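Local coordinates for protein Nrps/pks (Streptomyces albus, PDB 4OPE) that probably catalyses decarboxylative Claisen condensation of acyl chains, as ketosynthase domain KS7 of OzmH, in an AT-less type I polyketide synthase making oxazolomycin, at residues V338-G343 / P392-Q396; Q371-S376 / Q396-W402. All coordinates share one frame; numbering follows the deposited sequence.

Interaction 1 (V338-G343 / P392-Q396); sequences VRIPIG and PFRLQ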
ATOM      1  N   VAL A 338      33.200 -18.166   9.382  1.00 70.78           N
ATOM      2  CA  VAL A 338      32.317 -17.432   8.506  1.00 66.28           C
ATOM      3  C   VAL A 338      32.649 -15.961   8.583  1.00 62.46           C
ATOM      4  O   VAL A 338      32.860 -15.409   9.651  1.00 65.83           O
ATOM      5  CB  VAL A 338      30.848 -17.661   8.861  1.00 68.54           C
ATOM      6  CG1 VAL A 338      29.960 -16.755   8.023  1.00 68.10           C
ATOM      7  CG2 VAL A 338      30.482 -19.135   8.656  1.00 69.01           C
ATOM      8  N   ARG A 339      32.702 -15.328   7.430  1.00 61.39           N
ATOM      9  CA  ARG A 339      33.070 -13.938   7.357  1.00 63.42           C
ATOM     10  C   ARG A 339      32.277 -13.273   6.244  1.00 58.74           C
ATOM     11  O   ARG A 339      32.410 -13.631   5.088  1.00 66.19           O
ATOM     12  CB  ARG A 339      34.549 -13.840   7.133  1.00 64.56           C
ATOM     13  CG  ARG A 339      35.069 -12.433   7.221  1.00 72.30           C
ATOM     14  CD  ARG A 339      35.639 -12.036   5.870  1.00 80.19           C
ATOM     15  NE  ARG A 339      36.425 -10.803   5.961  1.00 86.17           N
ATOM     16  CZ  ARG A 339      36.224  -9.709   5.223  1.00 91.81           C
ATOM     17  NH1 ARG A 339      35.263  -9.671   4.293  1.00 90.32           N
ATOM     18  NH2 ARG A 339      37.000  -8.641   5.413  1.00 93.20           N
ATOM     19  N   ILE A 340      31.416 -12.332   6.620  1.00 52.76           N
ATOM     20  CA  ILE A 340      30.419 -11.783   5.726  1.00 47.08           C
ATOM     21  C   ILE A 340      30.593 -10.291   5.612  1.00 44.38           C
ATOM     22  O   ILE A 340      30.521  -9.585   6.613  1.00 42.18           O
ATOM     23  CB  ILE A 340      29.025 -12.005   6.255  1.00 47.29           C
ATOM     24  CG1 ILE A 340      28.755 -13.493   6.365  1.00 48.05           C
ATOM     25  CG2 ILE A 340      28.031 -11.342   5.320  1.00 48.55           C
ATOM     26  CD1 ILE A 340      27.525 -13.806   7.181  1.00 49.27           C
ATOM     27  N   PRO A 341      30.837  -9.800   4.391  1.00 41.02           N
ATOM     28  CA  PRO A 341      30.961  -8.360   4.242  1.00 40.71           C
ATOM     29  C   PRO A 341      29.623  -7.669   4.296  1.00 40.54           C
ATOM     30  O   PRO A 341      28.629  -8.207   3.813  1.00 39.46           O
ATOM     31  CB  PRO A 341      31.630  -8.175   2.881  1.00 39.76           C
ATOM     32  CG  PRO A 341      31.531  -9.493   2.225  1.00 41.11           C
ATOM     33  CD  PRO A 341      31.504 -10.513   3.307  1.00 41.01           C
ATOM     34  N   ILE A 342      29.625  -6.492   4.919  1.00 41.34           N
ATOM     35  CA  ILE A 342      28.409  -5.728   5.204  1.00 39.33           C
ATOM     36  C   ILE A 342      28.676  -4.272   4.799  1.00 38.40           C
ATOM     37  O   ILE A 342      29.821  -3.815   4.853  1.00 36.80           O
ATOM     38  CB  ILE A 342      28.096  -5.778   6.682  1.00 40.77           C
ATOM     39  CG1 ILE A 342      26.735  -5.192   6.973  1.00 42.96           C
ATOM     40  CG2 ILE A 342      29.098  -4.950   7.472  1.00 41.70           C
ATOM     41  CD1 ILE A 342      26.241  -5.507   8.362  1.00 43.12           C
ATOM     42  N   GLY A 343      27.627  -3.574   4.357  1.00 37.18           N
ATOM     43  CA  GLY A 343      27.720  -2.196   3.879  1.00 34.53           C
ATOM     44  C   GLY A 343      26.340  -1.622   3.681  1.00 33.20           C
ATOM     45  O   GLY A 343      25.342  -2.317   3.840  1.00 31.94           O
ATOM     46  N   PRO A 392      30.474 -12.185  12.508  1.00 51.21           N
ATOM     47  CA  PRO A 392      30.983 -12.493  11.207  1.00 53.08           C
ATOM     48  C   PRO A 392      31.190 -11.274  10.301  1.00 52.73           C
ATOM     49  O   PRO A 392      31.905 -11.384   9.308  1.00 55.07           O
ATOM     50  CB  PRO A 392      29.891 -13.386  10.624  1.00 52.89           C
ATOM     51  CG  PRO A 392      29.234 -13.981  11.803  1.00 51.08           C
ATOM     52  CD  PRO A 392      29.209 -12.874  12.779  1.00 49.83           C
ATOM     53  N   PHE A 393      30.593 -10.142  10.635  1.00 49.16           N
ATOM     54  CA  PHE A 393      30.461  -9.046   9.688  1.00 49.82           C
ATOM     55  C   PHE A 393      31.681  -8.181   9.647  1.00 47.83           C
ATOM     56  O   PHE A 393      32.232  -7.885  10.645  1.00 51.17           O
ATOM     57  CB  PHE A 393      29.213  -8.193  10.014  1.00 49.74           C
ATOM     58  CG  PHE A 393      27.976  -9.026  10.172  1.00 50.98           C
ATOM     59  CD1 PHE A 393      27.364  -9.586   9.066  1.00 51.64           C
ATOM     60  CD2 PHE A 393      27.484  -9.321  11.417  1.00 52.26           C
ATOM     61  CE1 PHE A 393      26.259 -10.399   9.197  1.00 52.09           C
ATOM     62  CE2 PHE A 393      26.392 -10.150  11.560  1.00 54.47           C
ATOM     63  CZ  PHE A 393      25.773 -10.692  10.446  1.00 52.03           C
ATOM     64  N   ARG A 394      32.088  -7.767   8.469  1.00 50.40           N
ATOM     65  CA  ARG A 394      33.146  -6.786   8.323  1.00 51.23           C
ATOM     66  C   ARG A 394      32.687  -5.712   7.348  1.00 46.81           C
ATOM     67  O   ARG A 394      32.171  -5.995   6.275  1.00 43.88           O
ATOM     68  CB  ARG A 394      34.454  -7.431   7.821  1.00 52.83           C
ATOM     69  CG  ARG A 394      35.022  -8.501   8.748  1.00 56.98           C
ATOM     70  CD  ARG A 394      35.538  -8.003  10.120  1.00 60.46           C
ATOM     71  NE  ARG A 394      35.998  -9.145  10.938  1.00 64.02           N
ATOM     72  CZ  ARG A 394      35.274  -9.824  11.839  1.00 61.90           C
ATOM     73  NH1 ARG A 394      34.023  -9.489  12.163  1.00 59.28           N
ATOM     74  NH2 ARG A 394      35.832 -10.859  12.445  1.00 62.11           N
ATOM     75  N   LEU A 395      32.861  -4.478   7.759  1.00 44.56           N
ATOM     76  CA  LEU A 395      32.435  -3.386   6.981  1.00 45.09           C
ATOM     77  C   LEU A 395      33.290  -3.401   5.736  1.00 43.40           C
ATOM     78  O   LEU A 395      34.458  -3.557   5.787  1.00 43.35           O
ATOM     79  CB  LEU A 395      32.548  -2.090   7.775  1.00 47.19           C
ATOM     80  CG  LEU A 395      31.542  -0.959   7.583  1.00 48.92           C
ATOM     81  CD1 LEU A 395      32.174   0.115   6.739  1.00 54.32           C
ATOM     82  CD2 LEU A 395      30.202  -1.364   6.978  1.00 47.12           C
ATOM     83  N   GLN A 396      32.651  -3.280   4.596  1.00 44.67           N
ATOM     84  CA  GLN A 396      33.331  -3.280   3.345  1.00 43.90           C
ATOM     85  C   GLN A 396      33.661  -1.857   2.995  1.00 45.85           C
ATOM     86  O   GLN A 396      32.826  -1.145   2.471  1.00 47.01           O
ATOM     87  CB  GLN A 396      32.410  -3.875   2.300  1.00 41.84           C
ATOM     88  CG  GLN A 396      33.057  -3.996   0.947  1.00 41.20           C
ATOM     89  CD  GLN A 396      34.174  -4.985   0.946  1.00 38.96           C
ATOM     90  OE1 GLN A 396      34.034  -6.102   1.418  1.00 39.04           O
ATOM     91  NE2 GLN A 396      35.282  -4.578   0.432  1.00 38.94           N
TER

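Interaction 2 (Q371-S376 / Q396-W402); sequences QELVPS and QRDLAPW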
ATOM      1  N   GLN A 371      30.545  -8.282 -10.191  1.00 40.97           N
ATOM      2  CA  GLN A 371      31.324  -9.165  -9.327  1.00 42.08           C
ATOM      3  C   GLN A 371      32.347  -8.409  -8.488  1.00 41.77           C
ATOM      4  O   GLN A 371      33.496  -8.834  -8.328  1.00 41.03           O
ATOM      5  CB  GLN A 371      31.989 -10.245 -10.146  1.00 43.59           C
ATOM      6  CG  GLN A 371      30.999 -11.098 -10.894  1.00 46.77           C
ATOM      7  CD  GLN A 371      31.668 -12.181 -11.708  1.00 51.65           C
ATOM      8  OE1 GLN A 371      32.772 -12.015 -12.198  1.00 56.06           O
ATOM      9  NE2 GLN A 371      31.003 -13.296 -11.851  1.00 56.24           N
ATOM     10  N   GLU A 372      31.890  -7.304  -7.925  1.00 40.17           N
ATOM     11  CA  GLU A 372      32.700  -6.451  -7.105  1.00 42.62           C
ATOM     12  C   GLU A 372      31.901  -6.049  -5.910  1.00 39.83           C
ATOM     13  O   GLU A 372      30.696  -5.937  -5.983  1.00 36.94           O
ATOM     14  CB  GLU A 372      33.133  -5.185  -7.864  1.00 45.24           C
ATOM     15  CG  GLU A 372      34.154  -5.451  -8.931  1.00 46.15           C
ATOM     16  CD  GLU A 372      34.689  -4.191  -9.589  1.00 50.79           C
ATOM     17  OE1 GLU A 372      33.923  -3.285  -9.957  1.00 48.91           O
ATOM     18  OE2 GLU A 372      35.923  -4.103  -9.779  1.00 60.89           O
ATOM     19  N   LEU A 373      32.604  -5.832  -4.807  1.00 41.58           N
ATOM     20  CA  LEU A 373      32.029  -5.218  -3.618  1.00 40.99           C
ATOM     21  C   LEU A 373      32.551  -3.823  -3.507  1.00 40.35           C
ATOM     22  O   LEU A 373      33.753  -3.613  -3.504  1.00 40.27           O
ATOM     23  CB  LEU A 373      32.396  -5.967  -2.355  1.00 41.55           C
ATOM     24  CG  LEU A 373      31.971  -7.416  -2.404  1.00 43.29           C
ATOM     25  CD1 LEU A 373      32.674  -8.151  -1.288  1.00 45.27           C
ATOM     26  CD2 LEU A 373      30.467  -7.551  -2.320  1.00 43.78           C
ATOM     27  N   VAL A 374      31.630  -2.872  -3.381  1.00 40.32           N
ATOM     28  CA  VAL A 374      31.983  -1.461  -3.380  1.00 39.18           C
ATOM     29  C   VAL A 374      32.126  -0.908  -1.968  1.00 39.62           C
ATOM     30  O   VAL A 374      31.585  -1.471  -1.034  1.00 41.01           O
ATOM     31  CB  VAL A 374      30.942  -0.671  -4.132  1.00 38.88           C
ATOM     32  CG1 VAL A 374      30.795  -1.235  -5.538  1.00 38.16           C
ATOM     33  CG2 VAL A 374      29.610  -0.702  -3.385  1.00 40.76           C
ATOM     34  N   PRO A 375      32.865   0.202  -1.819  1.00 39.26           N
ATOM     35  CA  PRO A 375      33.019   0.883  -0.547  1.00 37.32           C
ATOM     36  C   PRO A 375      31.706   1.351   0.060  1.00 37.53           C
ATOM     37  O   PRO A 375      30.872   1.970  -0.627  1.00 35.90           O
ATOM     38  CB  PRO A 375      33.803   2.150  -0.897  1.00 37.75           C
ATOM     39  CG  PRO A 375      34.272   2.005  -2.268  1.00 38.22           C
ATOM     40  CD  PRO A 375      33.424   0.979  -2.938  1.00 38.24           C
ATOM     41  N   SER A 376      31.570   1.085   1.359  1.00 38.22           N
ATOM     42  CA  SER A 376      30.635   1.772   2.248  1.00 38.64           C
ATOM     43  C   SER A 376      31.377   2.954   2.925  1.00 39.49           C
ATOM     44  O   SER A 376      32.416   2.756   3.471  1.00 39.27           O
ATOM     45  CB  SER A 376      30.123   0.795   3.315  1.00 38.07           C
ATOM     46  OG  SER A 376      28.800   1.080   3.668  1.00 35.93           O
ATOM     47  N   GLN A 396      32.651  -3.280   4.596  1.00 44.67           N
ATOM     48  CA  GLN A 396      33.331  -3.280   3.345  1.00 43.90           C
ATOM     49  C   GLN A 396      33.661  -1.857   2.995  1.00 45.85           C
ATOM     50  O   GLN A 396      32.826  -1.145   2.471  1.00 47.01           O
ATOM     51  CB  GLN A 396      32.410  -3.875   2.300  1.00 41.84           C
ATOM     52  CG  GLN A 396      33.057  -3.996   0.947  1.00 41.20           C
ATOM     53  CD  GLN A 396      34.174  -4.985   0.946  1.00 38.96           C
ATOM     54  OE1 GLN A 396      34.034  -6.102   1.418  1.00 39.04           O
ATOM     55  NE2 GLN A 396      35.282  -4.578   0.432  1.00 38.94           N
ATOM     56  N   ARG A 397      34.892  -1.457   3.265  1.00 48.22           N
ATOM     57  CA  ARG A 397      35.302  -0.087   3.094  1.00 48.91           C
ATOM     58  C   ARG A 397      36.059   0.140   1.834  1.00 51.09           C
ATOM     59  O   ARG A 397      36.323   1.277   1.493  1.00 54.67           O
ATOM     60  CB  ARG A 397      36.210   0.317   4.239  1.00 52.61           C
ATOM     61  CG  ARG A 397      35.574   0.204   5.617  1.00 54.77           C
ATOM     62  CD  ARG A 397      36.450   0.920   6.643  1.00 57.63           C
ATOM     63  NE  ARG A 397      37.135  -0.049   7.467  1.00 59.12           N
ATOM     64  CZ  ARG A 397      37.072  -0.117   8.773  1.00 60.29           C
ATOM     65  NH1 ARG A 397      36.369   0.766   9.465  1.00 67.10           N
ATOM     66  NH2 ARG A 397      37.733  -1.078   9.387  1.00 62.50           N
ATOM     67  N   ASP A 398      36.441  -0.921   1.141  1.00 53.93           N
ATOM     68  CA  ASP A 398      37.237  -0.767  -0.072  1.00 57.12           C
ATOM     69  C   ASP A 398      36.619  -1.478  -1.262  1.00 53.84           C
ATOM     70  O   ASP A 398      35.988  -2.520  -1.105  1.00 55.24           O
ATOM     71  CB  ASP A 398      38.645  -1.309   0.170  1.00 63.67           C
ATOM     72  CG  ASP A 398      39.477  -0.388   1.046  1.00 72.45           C
ATOM     73  OD1 ASP A 398      39.479   0.840   0.765  1.00 72.67           O
ATOM     74  OD2 ASP A 398      40.131  -0.891   2.003  1.00 79.90           O
ATOM     75  N   LEU A 399      36.797  -0.906  -2.455  1.00 49.93           N
ATOM     76  CA  LEU A 399      36.467  -1.614  -3.669  1.00 47.70           C
ATOM     77  C   LEU A 399      37.246  -2.932  -3.699  1.00 47.72           C
ATOM     78  O   LEU A 399      38.450  -2.974  -3.391  1.00 49.21           O
ATOM     79  CB  LEU A 399      36.836  -0.769  -4.876  1.00 49.33           C
ATOM     80  CG  LEU A 399      36.529  -1.468  -6.204  1.00 51.01           C
ATOM     81  CD1 LEU A 399      35.015  -1.663  -6.317  1.00 51.91           C
ATOM     82  CD2 LEU A 399      37.085  -0.706  -7.400  1.00 49.70           C
ATOM     83  N   ALA A 400      36.585  -4.019  -4.043  1.00 45.92           N
ATOM     84  CA  ALA A 400      37.280  -5.284  -4.048  1.00 47.75           C
ATOM     85  C   ALA A 400      36.504  -6.328  -4.818  1.00 48.71           C
ATOM     86  O   ALA A 400      35.286  -6.234  -4.969  1.00 49.71           O
ATOM     87  CB  ALA A 400      37.588  -5.751  -2.626  1.00 48.34           C
ATOM     88  N   PRO A 401      37.217  -7.311  -5.364  1.00 50.42           N
ATOM     89  CA  PRO A 401      36.508  -8.273  -6.213  1.00 49.26           C
ATOM     90  C   PRO A 401      35.607  -9.083  -5.334  1.00 45.66           C
ATOM     91  O   PRO A 401      35.915  -9.269  -4.185  1.00 47.03           O
ATOM     92  CB  PRO A 401      37.632  -9.159  -6.769  1.00 50.01           C
ATOM     93  CG  PRO A 401      38.875  -8.379  -6.548  1.00 52.40           C
ATOM     94  CD  PRO A 401      38.659  -7.596  -5.289  1.00 51.00           C
ATOM     95  N   TRP A 402      34.496  -9.530  -5.860  1.00 43.36           N
ATOM     96  CA  TRP A 402      33.562 -10.299  -5.081  1.00 44.49           C
ATOM     97  C   TRP A 402      33.848 -11.754  -5.357  1.00 47.20           C
ATOM     98  O   TRP A 402      33.287 -12.362  -6.237  1.00 46.09           O
ATOM     99  CB  TRP A 402      32.112  -9.943  -5.431  1.00 43.01           C
ATOM    100  CG  TRP A 402      31.125 -10.575  -4.542  1.00 42.38           C
ATOM    101  CD1 TRP A 402      31.347 -11.591  -3.637  1.00 43.23           C
ATOM    102  CD2 TRP A 402      29.727 -10.296  -4.485  1.00 41.03           C
ATOM    103  NE1 TRP A 402      30.179 -11.931  -3.014  1.00 43.38           N
ATOM    104  CE2 TRP A 402      29.167 -11.150  -3.512  1.00 41.29           C
ATOM    105  CE3 TRP A 402      28.896  -9.408  -5.143  1.00 38.70           C
ATOM    106  CZ2 TRP A 402      27.817 -11.152  -3.214  1.00 39.25           C
ATOM    107  CZ3 TRP A 402      27.551  -9.413  -4.820  1.00 39.11           C
ATOM    108  CH2 TRP A 402      27.031 -10.272  -3.863  1.00 37.70           C
TER

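Interaction 1 (V338-G343 / P392-Q396)
I342 and F393 meet on the apolar face that I340 and L395 also line. CG2 of I342 fills the spot between its own backbone N and carbonyl carbon, because CG1 stands anti to N (chi1 -171°); from there it touches CB of F393 at 4.1 Å and CD2 of L395 at 3.8 Å. I340 lies alongside F393, both side chains pointing the same way, with its CB 4.1 Å from F393 CD1. L388 and F330 continue this apolar layer around the pair, and at its upstream end I340 CD1 reaches the ring of P392. Beneath these side chains runs a parallel pairing that illustrates how a proline can be fitted into a strand. I340 and I342 direct both their N-H and C=O groups to segment 392-396: I340 N binds P392 O at 2.9 Å, R394 N returns to I340 O, I342 N goes to R394 O, and Q396 N closes the series on I342 O. P341, lacking an N-H, turns its backbone the other way, to L308 of the next strand in the mixed sheet of this thiolase-type fold, where 393-395 is one of the two outermost strands within the chain. At the polar margin, on the face of P341, CB of R394 sits over one face of the R339 guanidinium, 3.7 Å from NH2. The two guanidinium planes are inclined at 61°, and R394 curls back so that NH1 binds F393 O at 2.8 Å as well as T391 O. A serine in place of R394 has no NH1 to offer, and the carbonyls of F393 and T391 would probably be left without this shared donor and the R339 guanidinium without the CG methylene beside it.

Interaction 2 (Q371-S376 / Q396-W402)
L373 holds CG anti to its carbonyl carbon (chi1 -57°), whereas W402 carries CG opposite its backbone N (chi1 -173°); these two choices bring the leucine branch across the indole at about a right angle. CD2 of L373 stands over one face of the ring, 3.9 Å from the centroid of the five-membered ring, in a CH-pi contact displaced toward the rim. R415 makes a cation-pi contact with the same indole, and F368 meets it with the planes about 25° apart. The other branch of L373, CD1, faces the Q396 side-chain amide, with OE1 3.7 Å away. A bend at chi2 of Q396 folds that amide back, and NE2 binds D398 O at 2.7 Å, lying in both the amide and the carbonyl planes, which should fix the rotation of the group. The backbone frame is a two-stranded antiparallel sheet that begins just after helix 356-370, where Q371 leaves helical geometry with positive phi. L373 and A400 form its hydrogen-bonded pair, L373 N to A400 O at 2.7 Å and A400 N back to L373 O at 2.9 Å. W402 N extends the pairing to Q371 O, while S376 N takes Q396 O beyond the other end. On the side of helix 24-33, L399 CD1 comes within 4.1 Å of E372 OE1, and OE2 of the same carboxylate makes a salt bridge to R32 of that helix; L399 also packs on R32, and V374 rests on W28 and L31.

In the fold
Interactions 1 and 2 have centres 11 Å apart and interlock along the chain: 338-343, then 371-376, then the continuous run 392-402 that pairs with each in turn. Helices 346-349 and 356-370 lead out of strand 340-343, and the return to 393-395 beside it completes a beta-alpha-beta crossover. Q396 is shared: its N-H ends the parallel pairing at I342 and its C=O takes S376 N, just beyond the antiparallel pair. Side chains bridge the gap directly, P341 against L373 and L395 against S376. A strand of the large mixed sheet is thereby tied to the small sheet that follows helix 356-370, within the ketosynthase domain and without contact from the other chain of the assembly.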